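Long-range contact in succinic semialdehyde dehydrogenase (Streptococcus pyogenes MGAS1882, PDB 4YWV), which probably oxidises succinic semialdehyde to succinate with a nicotinamide cofactor, the NAD(P)-dependent aldehyde oxidation characteristic of aldehyde dehydrogenases: residues Arg162-Phe167 against Asn183-Tyr188. Residues are numbered along the deposited sequence; the frame is centred on the assembly and turned at random.
Sequences RSAQSF and NLFISY. With SSN (4-oxobutanoic acid), chain D.
A chi1 of 173° swings the Asn183 amide away from its own backbone N and over to helix residue Ala164, while Phe185, whose CG is anti to the carbonyl carbon (chi1 -72°), brings its ring to the same patch of helix. The amide meets the methyl through its oxygen, Asn183 OD1 lying 3.2 Å from Ala164 CB. Alanine suits this buried spot because a lone methyl lets the end of strand 181-183 come close to the helix. Asn183 ND2 lies near the start of Gln165 without bonding to it, and sits 3.0 Å above the Phe185 plane, offset toward the ring's rim; the amide thus touches both Ala164 and the ring. The leading atom of the phenyl, Phe185 CZ, approaches Gln165 CB at 4.2 Å. The ring packs against the aliphatic root of glutamine, whose extended chain carries its polar end onward at this partly exposed position. Phe185 also centres an inverse gamma turn, beyond which Tyr188 OH donates a hydrogen bond to O1 of the bound 4-oxobutanoic acid (2.9 Å). Tyr3 and Phe17 add their rings around Phe185, and Glu168 OE1 accepts from the Asn183 backbone N. Strand 152-155, helix 161-174 and parallel strand 181-183, the sheet's edge within this chain, form a beta-alpha-beta crossover in a Rossmann-like strand order, consistent with the family's cofactor-binding domain; the contact packs the crossover helix against the exit toward helix 188-196.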
ATOM      1  N   ARG A 162      12.705  20.009 -19.135  1.00 31.52           N
ATOM      2  CA  ARG A 162      13.906  20.706 -18.704  1.00 32.32           C
ATOM      3  C   ARG A 162      14.064  20.565 -17.192  1.00 32.22           C
ATOM      4  O   ARG A 162      15.173  20.398 -16.693  1.00 32.54           O
ATOM      5  CB  ARG A 162      13.835  22.184 -19.097  1.00 34.00           C
ATOM      6  CG  ARG A 162      15.044  22.989 -18.662  1.00 37.23           C
ATOM      7  CD  ARG A 162      16.319  22.471 -19.300  1.00 40.49           C
ATOM      8  NE  ARG A 162      17.492  22.854 -18.521  1.00 44.89           N
ATOM      9  CZ  ARG A 162      18.685  22.277 -18.635  1.00 46.82           C
ATOM     10  NH1 ARG A 162      18.868  21.290 -19.507  1.00 48.32           N
ATOM     11  NH2 ARG A 162      19.689  22.667 -17.857  1.00 46.09           N
ATOM     12  N   SER A 163      12.950  20.624 -16.466  1.00 32.24           N
ATOM     13  CA  SER A 163      12.971  20.489 -15.010  1.00 32.39           C
ATOM     14  C   SER A 163      13.393  19.071 -14.643  1.00 32.82           C
ATOM     15  O   SER A 163      14.245  18.863 -13.775  1.00 31.38           O
ATOM     16  CB  SER A 163      11.580  20.749 -14.415  1.00 32.53           C
ATOM     17  OG  SER A 163      11.097  22.044 -14.713  1.00 33.55           O
ATOM     18  N   ALA A 164      12.781  18.097 -15.316  1.00 33.34           N
ATOM     19  CA  ALA A 164      13.060  16.686 -15.064  1.00 31.74           C
ATOM     20  C   ALA A 164      14.521  16.368 -15.312  1.00 30.76           C
ATOM     21  O   ALA A 164      15.168  15.691 -14.516  1.00 30.37           O
ATOM     22  CB  ALA A 164      12.181  15.817 -15.947  1.00 31.09           C
ATOM     23  N   GLN A 165      15.034  16.866 -16.426  1.00 30.14           N
ATOM     24  CA  GLN A 165      16.416  16.630 -16.792  1.00 30.69           C
ATOM     25  C   GLN A 165      17.385  17.299 -15.832  1.00 28.95           C
ATOM     26  O   GLN A 165      18.388  16.708 -15.454  1.00 28.38           O
ATOM     27  CB  GLN A 165      16.689  17.133 -18.209  1.00 32.33           C
ATOM     28  CG  GLN A 165      18.050  16.716 -18.729  1.00 35.20           C
ATOM     29  CD  GLN A 165      18.391  17.341 -20.065  1.00 38.41           C
ATOM     30  OE1 GLN A 165      18.586  18.558 -20.169  1.00 39.31           O
ATOM     31  NE2 GLN A 165      18.469  16.509 -21.099  1.00 39.07           N
ATOM     32  N   SER A 166      17.091  18.529 -15.430  1.00 30.38           N
ATOM     33  CA  SER A 166      17.987  19.238 -14.521  1.00 30.44           C
ATOM     34  C   SER A 166      18.024  18.601 -13.134  1.00 30.11           C
ATOM     35  O   SER A 166      19.040  18.669 -12.446  1.00 31.30           O
ATOM     36  CB  SER A 166      17.595  20.713 -14.421  1.00 29.10           C
ATOM     37  OG  SER A 166      16.245  20.855 -14.027  1.00 30.61           O
ATOM     38  N   PHE A 167      16.931  17.968 -12.722  1.00 30.01           N
ATOM     39  CA  PHE A 167      16.920  17.334 -11.411  1.00 27.94           C
ATOM     40  C   PHE A 167      17.936  16.203 -11.393  1.00 27.28           C
ATOM     41  O   PHE A 167      18.651  16.015 -10.411  1.00 26.46           O
ATOM     42  CB  PHE A 167      15.530  16.799 -11.063  1.00 26.46           C
ATOM     43  CG  PHE A 167      15.365  16.480  -9.600  1.00 27.87           C
ATOM     44  CD1 PHE A 167      15.765  15.250  -9.087  1.00 27.03           C
ATOM     45  CD2 PHE A 167      14.870  17.437  -8.718  1.00 28.43           C
ATOM     46  CE1 PHE A 167      15.677  14.981  -7.722  1.00 25.45           C
ATOM     47  CE2 PHE A 167      14.781  17.174  -7.353  1.00 26.51           C
ATOM     48  CZ  PHE A 167      15.186  15.945  -6.858  1.00 25.17           C
ATOM     49  N   ASN A 183      16.141  10.359 -15.190  1.00 25.94           N
ATOM     50  CA  ASN A 183      14.947  10.888 -15.816  1.00 27.08           C
ATOM     51  C   ASN A 183      14.677  10.046 -17.056  1.00 27.98           C
ATOM     52  O   ASN A 183      15.606   9.680 -17.771  1.00 29.37           O
ATOM     53  CB  ASN A 183      15.160  12.350 -16.205  1.00 25.72           C
ATOM     54  CG  ASN A 183      14.011  12.898 -17.016  1.00 30.48           C
ATOM     55  OD1 ASN A 183      12.853  12.799 -16.609  1.00 32.53           O
ATOM     56  ND2 ASN A 183      14.318  13.477 -18.171  1.00 31.00           N
ATOM     57  N   LEU A 184      13.413   9.727 -17.310  1.00 29.31           N
ATOM     58  CA  LEU A 184      13.062   8.922 -18.479  1.00 30.15           C
ATOM     59  C   LEU A 184      12.092   9.633 -19.419  1.00 30.99           C
ATOM     60  O   LEU A 184      10.909   9.794 -19.105  1.00 33.58           O
ATOM     61  CB  LEU A 184      12.429   7.595 -18.049  1.00 28.58           C
ATOM     62  CG  LEU A 184      13.131   6.799 -16.954  1.00 28.76           C
ATOM     63  CD1 LEU A 184      12.263   5.629 -16.556  1.00 28.74           C
ATOM     64  CD2 LEU A 184      14.486   6.332 -17.431  1.00 28.84           C
ATOM     65  N   PHE A 185      12.588  10.065 -20.571  1.00 29.09           N
ATOM     66  CA  PHE A 185      11.729  10.709 -21.545  1.00 27.74           C
ATOM     67  C   PHE A 185      11.146   9.569 -22.375  1.00 29.18           C
ATOM     68  O   PHE A 185      11.512   9.370 -23.534  1.00 29.70           O
ATOM     69  CB  PHE A 185      12.539  11.654 -22.432  1.00 28.02           C
ATOM     70  CG  PHE A 185      12.987  12.909 -21.736  1.00 25.62           C
ATOM     71  CD1 PHE A 185      12.129  13.585 -20.881  1.00 24.59           C
ATOM     72  CD2 PHE A 185      14.243  13.448 -21.986  1.00 24.74           C
ATOM     73  CE1 PHE A 185      12.511  14.784 -20.288  1.00 27.09           C
ATOM     74  CE2 PHE A 185      14.637  14.652 -21.399  1.00 25.42           C
ATOM     75  CZ  PHE A 185      13.768  15.322 -20.551  1.00 26.40           C
ATOM     76  N   ILE A 186      10.237   8.819 -21.770  1.00 27.59           N
ATOM     77  CA  ILE A 186       9.636   7.679 -22.435  1.00 26.12           C
ATOM     78  C   ILE A 186       8.144   7.852 -22.703  1.00 25.94           C
ATOM     79  O   ILE A 186       7.509   8.797 -22.233  1.00 25.76           O
ATOM     80  CB  ILE A 186       9.866   6.409 -21.592  1.00 25.41           C
ATOM     81  CG1 ILE A 186       9.324   6.626 -20.174  1.00 25.14           C
ATOM     82  CG2 ILE A 186      11.361   6.095 -21.530  1.00 23.37           C
ATOM     83  CD1 ILE A 186       9.633   5.490 -19.200  1.00 23.92           C
ATOM     84  N   SER A 187       7.595   6.934 -23.480  1.00 26.67           N
ATOM     85  CA  SER A 187       6.179   6.960 -23.811  1.00 27.81           C
ATOM     86  C   SER A 187       5.432   6.198 -22.720  1.00 29.61           C
ATOM     87  O   SER A 187       6.055   5.562 -21.865  1.00 30.47           O
ATOM     88  CB  SER A 187       5.961   6.279 -25.158  1.00 25.64           C
ATOM     89  OG  SER A 187       6.426   4.940 -25.108  1.00 22.05           O
ATOM     90  N   TYR A 188       4.106   6.261 -22.734  1.00 31.48           N
ATOM     91  CA  TYR A 188       3.337   5.526 -21.741  1.00 33.68           C
ATOM     92  C   TYR A 188       3.399   4.027 -22.037  1.00 33.57           C
ATOM     93  O   TYR A 188       3.071   3.194 -21.196  1.00 34.06           O
ATOM     94  CB  TYR A 188       1.903   6.050 -21.686  1.00 35.50           C
ATOM     95  CG  TYR A 188       1.797   7.258 -20.776  1.00 38.67           C
ATOM     96  CD1 TYR A 188       1.897   7.114 -19.388  1.00 39.32           C
ATOM     97  CD2 TYR A 188       1.660   8.549 -21.296  1.00 39.65           C
ATOM     98  CE1 TYR A 188       1.865   8.225 -18.535  1.00 40.66           C
ATOM     99  CE2 TYR A 188       1.629   9.672 -20.452  1.00 41.11           C
ATOM    100  CZ  TYR A 188       1.732   9.501 -19.071  1.00 41.95           C
ATOM    101  OH  TYR A 188       1.705  10.600 -18.229  1.00 42.64           O
TER
HETATM  102  C1  SSN D 502       2.386  13.556 -19.804  1.00 35.09           C
HETATM  103  O1  SSN D 502       2.225  13.447 -18.559  1.00 34.12           O
HETATM  104  C2  SSN D 502       3.657  13.113 -20.489  1.00 37.13           C
HETATM  105  O2  SSN D 502       1.491  14.046 -20.519  1.00 34.08           O
HETATM  106  C3  SSN D 502       3.321  12.193 -21.655  1.00 38.98           C
HETATM  107  C4  SSN D 502       4.567  11.886 -22.481  1.00 38.99           C
HETATM  108  O4  SSN D 502       4.591  10.978 -23.300  1.00 38.78           O